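Local coordinates for proton-dependent oligopeptide transporter family protein (Xanthomonas campestris, PDB 6EI3), which probably couples the uptake of short peptides to proton movement across the membrane, as a POT-family member of the major facilitator superfamily, captured here in an auto-inhibited state, at residues Y422-P427 with M499-R504; P1-F6 with R192-P197; A238-T243 with I250-A255. One frame throughout, in Å; residues are numbered along the deposited sequence.

Interaction 1. Residues Y422-P427 with M499-R504; sequences YSQAPP and MVDNYR
Asn502, in the loop after helix 471-495, meets the C-terminal end of helix 400-424 with both backbone and side chain. Its CG stands between the residue's own backbone N and carbonyl carbon (chi1 55°), which lays the amide against the carbonyls of Tyr422, Ser423 and Ala425. Following the side chain outward, Asn502 CB lies 3.7 Å from Ser423 O, and Asn502 CG closes to 3.3 Å from that same oxygen. Asn502 ND2 then reaches two acceptors, 2.8 Å from Ala425 O and 2.7 Å from Tyr422 O. The bond to Ala425 is the sounder, with an N-H...O angle of 142° and the acceptor near the amide plane; that to Tyr422 is weak. On the other branch, Asn502 OD1 accepts from Arg504 N at 3.2 Å, with the donor above the carbonyl plane, an Asx turn that ties the amide to its own loop. Since the backbone N of Asn502 donates to Ser423 O at 2.8 Å, this one residue serves three carbonyls.

Further along, Gln424 OE1 takes a nearly straight bond (173°) from Val500 N at 3.1 Å, on an in-plane lone pair, and also pairs with Tyr497 OH. Its NE2 donates to Ser423 OG, itself bonded to Phe420 O, so partners on both branches fix the amide's rotation. A water donates to Gln424 O and Val500 O, bridging the backbones. At the opposite end of the contact, Pro427 CG sits 3.7 Å above the Arg504 guanidinium plane, over its centre.

The contact lies at the protein surface, fastening the segment beyond helix 471-495 to the end of helix 400-424. Tyr422 packs on Lys430, Val433 and Met434 of helix 430-456, while Ala425 touches Val433 and also Leu289 of helix 281-306.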
loop_
_atom_site.group_PDB
_atom_site.type_symbol
_atom_site.label_atom_id
_atom_site.label_comp_id
_atom_site.label_asym_id
_atom_site.label_seq_id
_atom_site.Cartn_x
_atom_site.Cartn_y
_atom_site.Cartn_z
ATOM N N TYR A 422 12.493 -6.695 -8.335
ATOM C CA TYR A 422 13.348 -5.995 -9.295
ATOM C C TYR A 422 14.502 -6.885 -9.771
ATOM O O TYR A 422 14.766 -6.928 -10.966
ATOM C CB TYR A 422 13.893 -4.687 -8.698
ATOM C CG TYR A 422 12.906 -3.534 -8.667
ATOM C CD1 TYR A 422 11.926 -3.399 -9.651
ATOM C CD2 TYR A 422 13.009 -2.530 -7.711
ATOM C CE1 TYR A 422 11.049 -2.316 -9.656
ATOM C CE2 TYR A 422 12.122 -1.453 -7.693
ATOM C CZ TYR A 422 11.154 -1.342 -8.678
ATOM O OH TYR A 422 10.292 -0.271 -8.681
ATOM N N SER A 423 15.150 -7.616 -8.842
ATOM C CA SER A 423 16.259 -8.528 -9.117
ATOM C C SER A 423 15.870 -9.696 -10.029
ATOM O O SER A 423 16.738 -10.241 -10.689
ATOM C CB SER A 423 16.826 -9.066 -7.806
ATOM O OG SER A 423 16.019 -10.113 -7.289
ATOM N N GLN A 424 14.586 -10.099 -10.042
ATOM C CA GLN A 424 14.063 -11.260 -10.800
ATOM C C GLN A 424 13.398 -10.897 -12.121
ATOM O O GLN A 424 13.346 -11.710 -13.019
ATOM C CB GLN A 424 13.045 -12.061 -9.936
ATOM C CG GLN A 424 13.560 -12.472 -8.555
ATOM C CD GLN A 424 14.696 -13.458 -8.677
ATOM O OE1 GLN A 424 14.533 -14.569 -9.185
ATOM N NE2 GLN A 424 15.881 -13.047 -8.274
ATOM N N ALA A 425 12.823 -9.725 -12.211
ATOM C CA ALA A 425 12.120 -9.302 -13.420
ATOM C C ALA A 425 13.074 -8.500 -14.325
ATOM O O ALA A 425 14.080 -7.994 -13.819
ATOM C CB ALA A 425 10.925 -8.450 -13.016
ATOM N N PRO A 426 12.810 -8.357 -15.649
ATOM C CA PRO A 426 13.732 -7.566 -16.496
ATOM C C PRO A 426 13.750 -6.094 -16.082
ATOM O O PRO A 426 12.672 -5.556 -15.808
ATOM C CB PRO A 426 13.147 -7.723 -17.905
ATOM C CG PRO A 426 12.230 -8.860 -17.831
ATOM C CD PRO A 426 11.691 -8.896 -16.445
ATOM N N PRO A 427 14.928 -5.423 -15.983
ATOM C CA PRO A 427 14.941 -4.007 -15.546
ATOM C C PRO A 427 14.088 -3.056 -16.397
ATOM O O PRO A 427 13.607 -2.050 -15.887
ATOM C CB PRO A 427 16.428 -3.643 -15.562
ATOM C CG PRO A 427 17.120 -4.946 -15.367
ATOM C CD PRO A 427 16.303 -5.915 -16.184
ATOM N N MET A 499 15.778 -18.891 -7.803
ATOM C CA MET A 499 16.349 -17.548 -7.955
ATOM C C MET A 499 17.097 -17.471 -9.316
ATOM O O MET A 499 17.942 -18.314 -9.594
ATOM C CB MET A 499 17.351 -17.243 -6.817
ATOM C CG MET A 499 16.731 -17.173 -5.424
ATOM S SD MET A 499 15.594 -15.812 -5.222
ATOM C CE MET A 499 16.731 -14.398 -5.070
ATOM N N VAL A 500 16.734 -16.497 -10.162
ATOM C CA VAL A 500 17.376 -16.223 -11.462
ATOM C C VAL A 500 17.527 -14.690 -11.508
ATOM O O VAL A 500 16.612 -13.981 -11.908
ATOM C CB VAL A 500 16.659 -16.807 -12.722
ATOM C CG1 VAL A 500 17.502 -16.559 -13.990
ATOM C CG2 VAL A 500 16.394 -18.315 -12.580
ATOM N N ASP A 501 18.649 -14.196 -10.989
ATOM C CA ASP A 501 18.959 -12.770 -10.894
ATOM C C ASP A 501 19.181 -12.103 -12.244
ATOM O O ASP A 501 19.593 -12.768 -13.187
ATOM C CB ASP A 501 20.199 -12.559 -10.014
ATOM C CG ASP A 501 20.126 -11.249 -9.273
ATOM O OD1 ASP A 501 20.552 -10.221 -9.845
ATOM O OD2 ASP A 501 19.610 -11.243 -8.144
ATOM N N ASN A 502 18.915 -10.785 -12.339
ATOM C CA ASN A 502 19.167 -10.073 -13.606
ATOM C C ASN A 502 20.580 -9.447 -13.642
ATOM O O ASN A 502 21.052 -9.056 -14.700
ATOM C CB ASN A 502 18.078 -9.037 -13.891
ATOM C CG ASN A 502 17.834 -8.035 -12.811
ATOM O OD1 ASN A 502 18.694 -7.710 -11.979
ATOM N ND2 ASN A 502 16.644 -7.487 -12.841
ATOM N N TYR A 503 21.245 -9.374 -12.474
ATOM C CA TYR A 503 22.609 -8.866 -12.261
ATOM C C TYR A 503 22.763 -7.387 -12.648
ATOM O O TYR A 503 23.820 -6.966 -13.105
ATOM C CB TYR A 503 23.660 -9.777 -12.930
ATOM C CG TYR A 503 23.640 -11.165 -12.330
ATOM C CD1 TYR A 503 23.978 -11.371 -10.991
ATOM C CD2 TYR A 503 23.180 -12.256 -13.062
ATOM C CE1 TYR A 503 23.906 -12.636 -10.414
ATOM C CE2 TYR A 503 23.106 -13.528 -12.496
ATOM C CZ TYR A 503 23.473 -13.712 -11.172
ATOM O OH TYR A 503 23.378 -14.947 -10.592
ATOM N N ARG A 504 21.708 -6.588 -12.384
ATOM C CA ARG A 504 21.686 -5.151 -12.651
ATOM C C ARG A 504 21.524 -4.406 -11.320
ATOM O O ARG A 504 20.462 -4.515 -10.696
ATOM C CB ARG A 504 20.560 -4.792 -13.641
ATOM C CG ARG A 504 20.814 -5.300 -15.060
ATOM C CD ARG A 504 21.322 -4.217 -15.991
ATOM N NE ARG A 504 20.580 -4.227 -17.252
ATOM C CZ ARG A 504 19.681 -3.313 -17.604
ATOM N NH1 ARG A 504 19.420 -2.285 -16.806
ATOM N NH2 ARG A 504 19.047 -3.412 -18.762
HETATM O O HOH W 1 14.083 -14.304 -12.756
#

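Interaction 2. Residues P1-F6 with R192-P197; sequences PRQIPF and RYVRVP
Phe6 and Arg192 cross at roughly a right angle, with ring and guanidinium planes 60° apart, so the two groups do not stack in parallel. Phe6 CE2 sits over one guanidinium face, displaced toward its rim, and lies 3.7 Å from Arg192 NE. With chi2 -177° and chi3 -164°, the Arg192 chain stays extended and brings its guanidinium to the Phe6 ring. Arg2 approaches the same guanidinium: its CB lies at the edge, while Arg2 NE and Arg192 NH1 are 3.7 Å apart, a like-charge approach on the surface in which Arg2 is poorly ordered.

Gln3 and Tyr193 run antiparallel alongside each other, amide and ring planes steeply inclined, with Gln3 CB within 3.7 Å of Tyr193 CD1. Tyr193 OH reaches 3.4 Å from Phe6 CB, but its hydrogen bond goes to Phe186 O. Gln3 NE2 lies 3.7 Å from Val194 CG2 and bonds to Gln128 OE1, which also accepts from Val194 N; Gln128 thus links two segments that share no direct hydrogen bond.

Pro1 to Ile4 form a type I beta turn leading into helix 4-22. The contact therefore joins the N-terminal entry to the first helix of this MFS fold with the loop after helix 168-188.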
loop_
_atom_site.group_PDB
_atom_site.type_symbol
_atom_site.label_atom_id
_atom_site.label_comp_id
_atom_site.label_asym_id
_atom_site.label_seq_id
_atom_site.Cartn_x
_atom_site.Cartn_y
_atom_site.Cartn_z
ATOM N N PRO A 1 21.819 18.827 -9.777
ATOM C CA PRO A 1 21.003 19.639 -10.700
ATOM C C PRO A 1 20.188 20.677 -9.938
ATOM O O PRO A 1 19.568 20.347 -8.925
ATOM C CB PRO A 1 20.119 18.604 -11.405
ATOM C CG PRO A 1 20.843 17.304 -11.247
ATOM C CD PRO A 1 21.539 17.387 -9.917
ATOM N N ARG A 2 20.177 21.927 -10.434
ATOM C CA ARG A 2 19.488 23.064 -9.809
ATOM C C ARG A 2 17.970 22.909 -9.668
ATOM O O ARG A 2 17.354 23.672 -8.921
ATOM C CB ARG A 2 19.823 24.373 -10.532
ATOM C CG ARG A 2 21.267 24.858 -10.311
ATOM C CD ARG A 2 21.485 25.550 -8.969
ATOM N NE ARG A 2 20.887 26.887 -8.924
ATOM C CZ ARG A 2 21.120 27.782 -7.968
ATOM N NH1 ARG A 2 21.945 27.497 -6.966
ATOM N NH2 ARG A 2 20.534 28.971 -8.007
ATOM N N GLN A 3 17.366 21.927 -10.356
ATOM C CA GLN A 3 15.922 21.657 -10.265
ATOM C C GLN A 3 15.586 20.681 -9.148
ATOM O O GLN A 3 14.443 20.630 -8.748
ATOM C CB GLN A 3 15.344 21.152 -11.604
ATOM C CG GLN A 3 15.937 19.835 -12.096
ATOM C CD GLN A 3 17.097 20.043 -13.051
ATOM O OE1 GLN A 3 18.027 20.818 -12.799
ATOM N NE2 GLN A 3 17.095 19.313 -14.154
ATOM N N ILE A 4 16.561 19.876 -8.679
ATOM C CA ILE A 4 16.363 18.864 -7.633
ATOM C C ILE A 4 15.762 19.467 -6.301
ATOM O O ILE A 4 14.839 18.842 -5.764
ATOM C CB ILE A 4 17.666 18.022 -7.414
ATOM C CG1 ILE A 4 17.944 17.093 -8.645
ATOM C CG2 ILE A 4 17.632 17.201 -6.108
ATOM C CD1 ILE A 4 16.797 15.994 -8.974
ATOM N N PRO A 5 16.149 20.678 -5.806
ATOM C CA PRO A 5 15.531 21.187 -4.549
ATOM C C PRO A 5 14.007 21.369 -4.616
ATOM O O PRO A 5 13.315 21.156 -3.628
ATOM C CB PRO A 5 16.252 22.523 -4.319
ATOM C CG PRO A 5 17.576 22.367 -5.010
ATOM C CD PRO A 5 17.249 21.569 -6.247
ATOM N N PHE A 6 13.481 21.736 -5.792
ATOM C CA PHE A 6 12.034 21.915 -6.006
ATOM C C PHE A 6 11.305 20.582 -5.870
ATOM O O PHE A 6 10.201 20.556 -5.347
ATOM C CB PHE A 6 11.752 22.555 -7.373
ATOM C CG PHE A 6 12.343 23.942 -7.517
ATOM C CD1 PHE A 6 11.660 25.058 -7.049
ATOM C CD2 PHE A 6 13.582 24.128 -8.116
ATOM C CE1 PHE A 6 12.214 26.340 -7.170
ATOM C CE2 PHE A 6 14.135 25.404 -8.238
ATOM C CZ PHE A 6 13.445 26.503 -7.766
ATOM N N ARG A 192 12.885 24.837 -15.254
ATOM C CA ARG A 192 14.180 24.173 -15.075
ATOM C C ARG A 192 14.124 22.657 -15.325
ATOM O O ARG A 192 15.174 22.048 -15.521
ATOM C CB ARG A 192 14.677 24.405 -13.629
ATOM C CG ARG A 192 14.914 25.862 -13.232
ATOM C CD ARG A 192 15.464 25.916 -11.817
ATOM N NE ARG A 192 15.364 27.248 -11.217
ATOM C CZ ARG A 192 16.255 27.762 -10.375
ATOM N NH1 ARG A 192 17.335 27.069 -10.033
ATOM N NH2 ARG A 192 16.079 28.978 -9.875
ATOM N N TYR A 193 12.927 22.040 -15.289
ATOM C CA TYR A 193 12.849 20.584 -15.457
ATOM C C TYR A 193 13.206 20.038 -16.827
ATOM O O TYR A 193 12.948 20.673 -17.854
ATOM C CB TYR A 193 11.473 20.041 -15.081
ATOM C CG TYR A 193 11.025 20.354 -13.672
ATOM C CD1 TYR A 193 11.890 20.202 -12.591
ATOM C CD2 TYR A 193 9.727 20.790 -13.416
ATOM C CE1 TYR A 193 11.478 20.502 -11.290
ATOM C CE2 TYR A 193 9.292 21.045 -12.121
ATOM C CZ TYR A 193 10.177 20.919 -11.063
ATOM O OH TYR A 193 9.751 21.216 -9.798
ATOM N N VAL A 194 13.754 18.809 -16.810
ATOM C CA VAL A 194 14.000 17.953 -17.958
ATOM C C VAL A 194 12.632 17.273 -18.207
ATOM O O VAL A 194 12.088 16.668 -17.282
ATOM C CB VAL A 194 15.123 16.907 -17.667
ATOM C CG1 VAL A 194 15.252 15.896 -18.823
ATOM C CG2 VAL A 194 16.466 17.617 -17.428
ATOM N N ARG A 195 12.070 17.384 -19.443
ATOM C CA ARG A 195 10.775 16.747 -19.751
ATOM C C ARG A 195 11.046 15.770 -20.885
ATOM O O ARG A 195 11.138 16.165 -22.053
ATOM C CB ARG A 195 9.685 17.781 -20.097
ATOM C CG ARG A 195 9.373 18.722 -18.948
ATOM C CD ARG A 195 8.281 19.714 -19.268
ATOM N NE ARG A 195 8.394 20.897 -18.410
ATOM C CZ ARG A 195 7.452 21.825 -18.275
ATOM N NH1 ARG A 195 6.302 21.710 -18.918
ATOM N NH2 ARG A 195 7.652 22.868 -17.478
ATOM N N VAL A 196 11.267 14.501 -20.515
ATOM C CA VAL A 196 11.694 13.455 -21.468
ATOM C C VAL A 196 10.564 13.033 -22.422
ATOM O O VAL A 196 9.403 13.265 -22.094
ATOM C CB VAL A 196 12.336 12.236 -20.739
ATOM C CG1 VAL A 196 13.557 12.655 -19.927
ATOM C CG2 VAL A 196 11.313 11.497 -19.861
ATOM N N PRO A 197 10.854 12.417 -23.603
ATOM C CA PRO A 197 9.746 11.967 -24.467
ATOM C C PRO A 197 8.866 10.917 -23.774
ATOM O O PRO A 197 9.258 10.324 -22.767
ATOM C CB PRO A 197 10.469 11.352 -25.682
ATOM C CG PRO A 197 11.879 11.896 -25.640
ATOM C CD PRO A 197 12.168 12.041 -24.174
#

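Interaction 3. Residues A238-T243 with I250-A255; sequences ACLGLT and ICLCMA. With 78M ((2S)-2,3-dihydroxypropyl(7Z)-pentadec-7-enoate), chain G.
Helices 224-239 and 248-270 form a hairpin, joined by a connection that holds a 3-10 segment and the short helix 243-246; Cys239 and Cys251 close it near its tip, and its second helix supplies Leu252 and Cys253 to a pocket occupied by the monoacylglycerol 78M. Cys251 points its sulfur into the turn, with SG beside its backbone N and anti to the carbonyl carbon (chi1 -62°). Cys251 SG lies 3.2 Å from Cys239 O and 3.3 Å from Leu242 C, and the Leu242 and Thr243 side chains also border it. The sulfur is thus lodged against the backbone of 239-243.

Cys239 in turn points toward the second helix. Cys239 SG comes 3.9 Å from Met254 CB, and Cys239 CB is 4.2 Å from Ala255 CB, one helical turn beyond Cys251. Cys239 SG and Cys251 SG are 6.4 Å apart, so no disulfide joins the helices.

Leu240 and Leu252 extend the apolar contact, Leu240 CD2 meeting Leu252 CD2 at 3.8 Å. Within the turn, Thr243 OG1 donates to Leu240 O from well above the carbonyl plane, and Leu242 occupies the N-cap position of the short helix.

Leu252 also faces the lipid: Leu252 CB lies 3.9 Å from C15 of 78M, at the end of the acyl chain, and Cys253 SG stands 3.9 Å from C14. Cys253 touches Ile56 and Leu446 as well, in helices 40-60 and 430-456. Such a hairpin is consistent with the additional helix pair that bacterial POT transporters carry between the two halves of the MFS fold.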
loop_
_atom_site.group_PDB
_atom_site.type_symbol
_atom_site.label_atom_id
_atom_site.label_comp_id
_atom_site.label_asym_id
_atom_site.label_seq_id
_atom_site.Cartn_x
_atom_site.Cartn_y
_atom_site.Cartn_z
ATOM N N ALA A 238 -19.925 -9.394 -13.229
ATOM C CA ALA A 238 -20.955 -9.900 -12.313
ATOM C C ALA A 238 -20.826 -9.287 -10.911
ATOM O O ALA A 238 -21.847 -9.098 -10.243
ATOM C CB ALA A 238 -20.916 -11.419 -12.239
ATOM N N CYS A 239 -19.574 -8.947 -10.488
ATOM C CA CYS A 239 -19.263 -8.300 -9.209
ATOM C C CYS A 239 -19.978 -6.973 -9.070
ATOM O O CYS A 239 -20.474 -6.686 -7.983
ATOM C CB CYS A 239 -17.759 -8.133 -9.018
ATOM S SG CYS A 239 -16.894 -9.667 -8.621
ATOM N N LEU A 240 -20.053 -6.174 -10.160
ATOM C CA LEU A 240 -20.758 -4.877 -10.195
ATOM C C LEU A 240 -22.259 -4.992 -9.813
ATOM O O LEU A 240 -22.889 -3.978 -9.506
ATOM C CB LEU A 240 -20.590 -4.153 -11.552
ATOM C CG LEU A 240 -19.162 -3.831 -12.018
ATOM C CD1 LEU A 240 -19.153 -3.386 -13.472
ATOM C CD2 LEU A 240 -18.501 -2.763 -11.132
ATOM N N GLY A 241 -22.779 -6.227 -9.798
ATOM C CA GLY A 241 -24.141 -6.556 -9.399
ATOM C C GLY A 241 -24.283 -6.858 -7.916
ATOM O O GLY A 241 -25.384 -7.180 -7.457
ATOM N N LEU A 242 -23.174 -6.751 -7.142
ATOM C CA LEU A 242 -23.186 -6.989 -5.687
ATOM C C LEU A 242 -23.039 -5.685 -4.882
ATOM O O LEU A 242 -22.733 -5.733 -3.690
ATOM C CB LEU A 242 -22.098 -8.012 -5.273
ATOM C CG LEU A 242 -22.172 -9.423 -5.881
ATOM C CD1 LEU A 242 -20.858 -10.164 -5.691
ATOM C CD2 LEU A 242 -23.323 -10.234 -5.296
ATOM N N THR A 243 -23.232 -4.527 -5.539
ATOM C CA THR A 243 -23.070 -3.188 -4.960
ATOM C C THR A 243 -23.989 -2.972 -3.740
ATOM O O THR A 243 -23.551 -2.388 -2.747
ATOM C CB THR A 243 -23.209 -2.110 -6.062
ATOM O OG1 THR A 243 -22.182 -2.330 -7.036
ATOM C CG2 THR A 243 -23.061 -0.685 -5.533
ATOM N N ILE A 250 -15.748 -2.498 -2.627
ATOM C CA ILE A 250 -15.470 -3.942 -2.545
ATOM C C ILE A 250 -15.675 -4.611 -3.901
ATOM O O ILE A 250 -14.807 -5.364 -4.344
ATOM C CB ILE A 250 -16.266 -4.636 -1.416
ATOM C CG1 ILE A 250 -15.675 -4.267 -0.037
ATOM C CG2 ILE A 250 -16.324 -6.166 -1.608
ATOM C CD1 ILE A 250 -16.579 -4.656 1.202
ATOM N N CYS A 251 -16.803 -4.299 -4.575
ATOM C CA CYS A 251 -17.120 -4.886 -5.874
ATOM C C CYS A 251 -16.076 -4.601 -6.922
ATOM O O CYS A 251 -15.706 -5.520 -7.639
ATOM C CB CYS A 251 -18.510 -4.483 -6.343
ATOM S SG CYS A 251 -19.830 -5.048 -5.253
ATOM N N LEU A 252 -15.602 -3.337 -7.009
ATOM C CA LEU A 252 -14.574 -2.938 -7.967
ATOM C C LEU A 252 -13.254 -3.686 -7.698
ATOM O O LEU A 252 -12.587 -4.092 -8.653
ATOM C CB LEU A 252 -14.360 -1.408 -7.948
ATOM C CG LEU A 252 -15.456 -0.537 -8.607
ATOM C CD1 LEU A 252 -15.263 0.931 -8.243
ATOM C CD2 LEU A 252 -15.468 -0.697 -10.135
ATOM N N CYS A 253 -12.918 -3.905 -6.396
ATOM C CA CYS A 253 -11.719 -4.631 -5.958
ATOM C C CYS A 253 -11.781 -6.102 -6.219
ATOM O O CYS A 253 -10.760 -6.669 -6.571
ATOM C CB CYS A 253 -11.416 -4.364 -4.494
ATOM S SG CYS A 253 -10.753 -2.726 -4.190
ATOM N N MET A 254 -12.943 -6.744 -5.963
ATOM C CA MET A 254 -13.117 -8.177 -6.205
ATOM C C MET A 254 -12.971 -8.422 -7.705
ATOM O O MET A 254 -12.332 -9.394 -8.100
ATOM C CB MET A 254 -14.483 -8.669 -5.707
ATOM C CG MET A 254 -14.605 -8.684 -4.196
ATOM S SD MET A 254 -16.244 -9.229 -3.664
ATOM C CE MET A 254 -15.984 -10.990 -3.612
ATOM N N ALA A 255 -13.518 -7.495 -8.532
ATOM C CA ALA A 255 -13.422 -7.542 -9.990
ATOM C C ALA A 255 -11.940 -7.457 -10.395
ATOM O O ALA A 255 -11.495 -8.261 -11.214
ATOM C CB ALA A 255 -14.227 -6.406 -10.610
HETATM O O21 78M G . -20.923 1.749 4.654
HETATM C C20 78M G . -21.200 2.911 3.882
HETATM C C18 78M G . -19.981 3.801 3.803
HETATM O O19 78M G . -19.771 4.466 5.051
HETATM C C17 78M G . -20.064 4.823 2.690
HETATM O O2 78M G . -18.814 4.762 1.956
HETATM C C1 78M G . -17.825 5.598 2.302
HETATM O O1 78M G . -17.853 6.309 3.269
HETATM C C2 78M G . -16.673 5.503 1.349
HETATM C C3 78M G . -15.922 6.809 1.138
HETATM C C4 78M G . -14.452 6.565 0.870
HETATM C C5 78M G . -13.724 7.710 0.202
HETATM C C6 78M G . -12.428 7.285 -0.485
HETATM C C7 78M G . -12.648 6.730 -1.856
HETATM C C8 78M G . -11.715 6.315 -2.693
HETATM C C9 78M G . -11.943 5.784 -4.073
HETATM C C10 78M G . -11.906 4.264 -4.153
HETATM C C11 78M G . -11.687 3.729 -5.560
HETATM C C12 78M G . -11.632 2.218 -5.608
HETATM C C13 78M G . -11.112 1.621 -6.899
HETATM C C15 78M G . -10.568 -0.531 -8.108
HETATM C C14 78M G . -10.891 0.127 -6.792
#

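In the fold
The three contacts are separate: none touches another, and along the chain interactions 2 and 3 both close before interaction 1 opens. Interactions 1 and 2 lie nearest each other, with centres 29 Å apart and nearest atoms about 14 Å apart. Interaction 3 is remoter, its centre 35 Å from that of interaction 1 and 42 Å from that of interaction 2. Lipid proximity also distinguishes them. Leu252 in interaction 3 lines two 78M pockets, whereas the side chains of Met499 in interaction 1 and Tyr193 in interaction 2 stay about 7 Å and 9 Å from a bound 78M. Helix 430-456 is common to the surroundings of interactions 1 and 3.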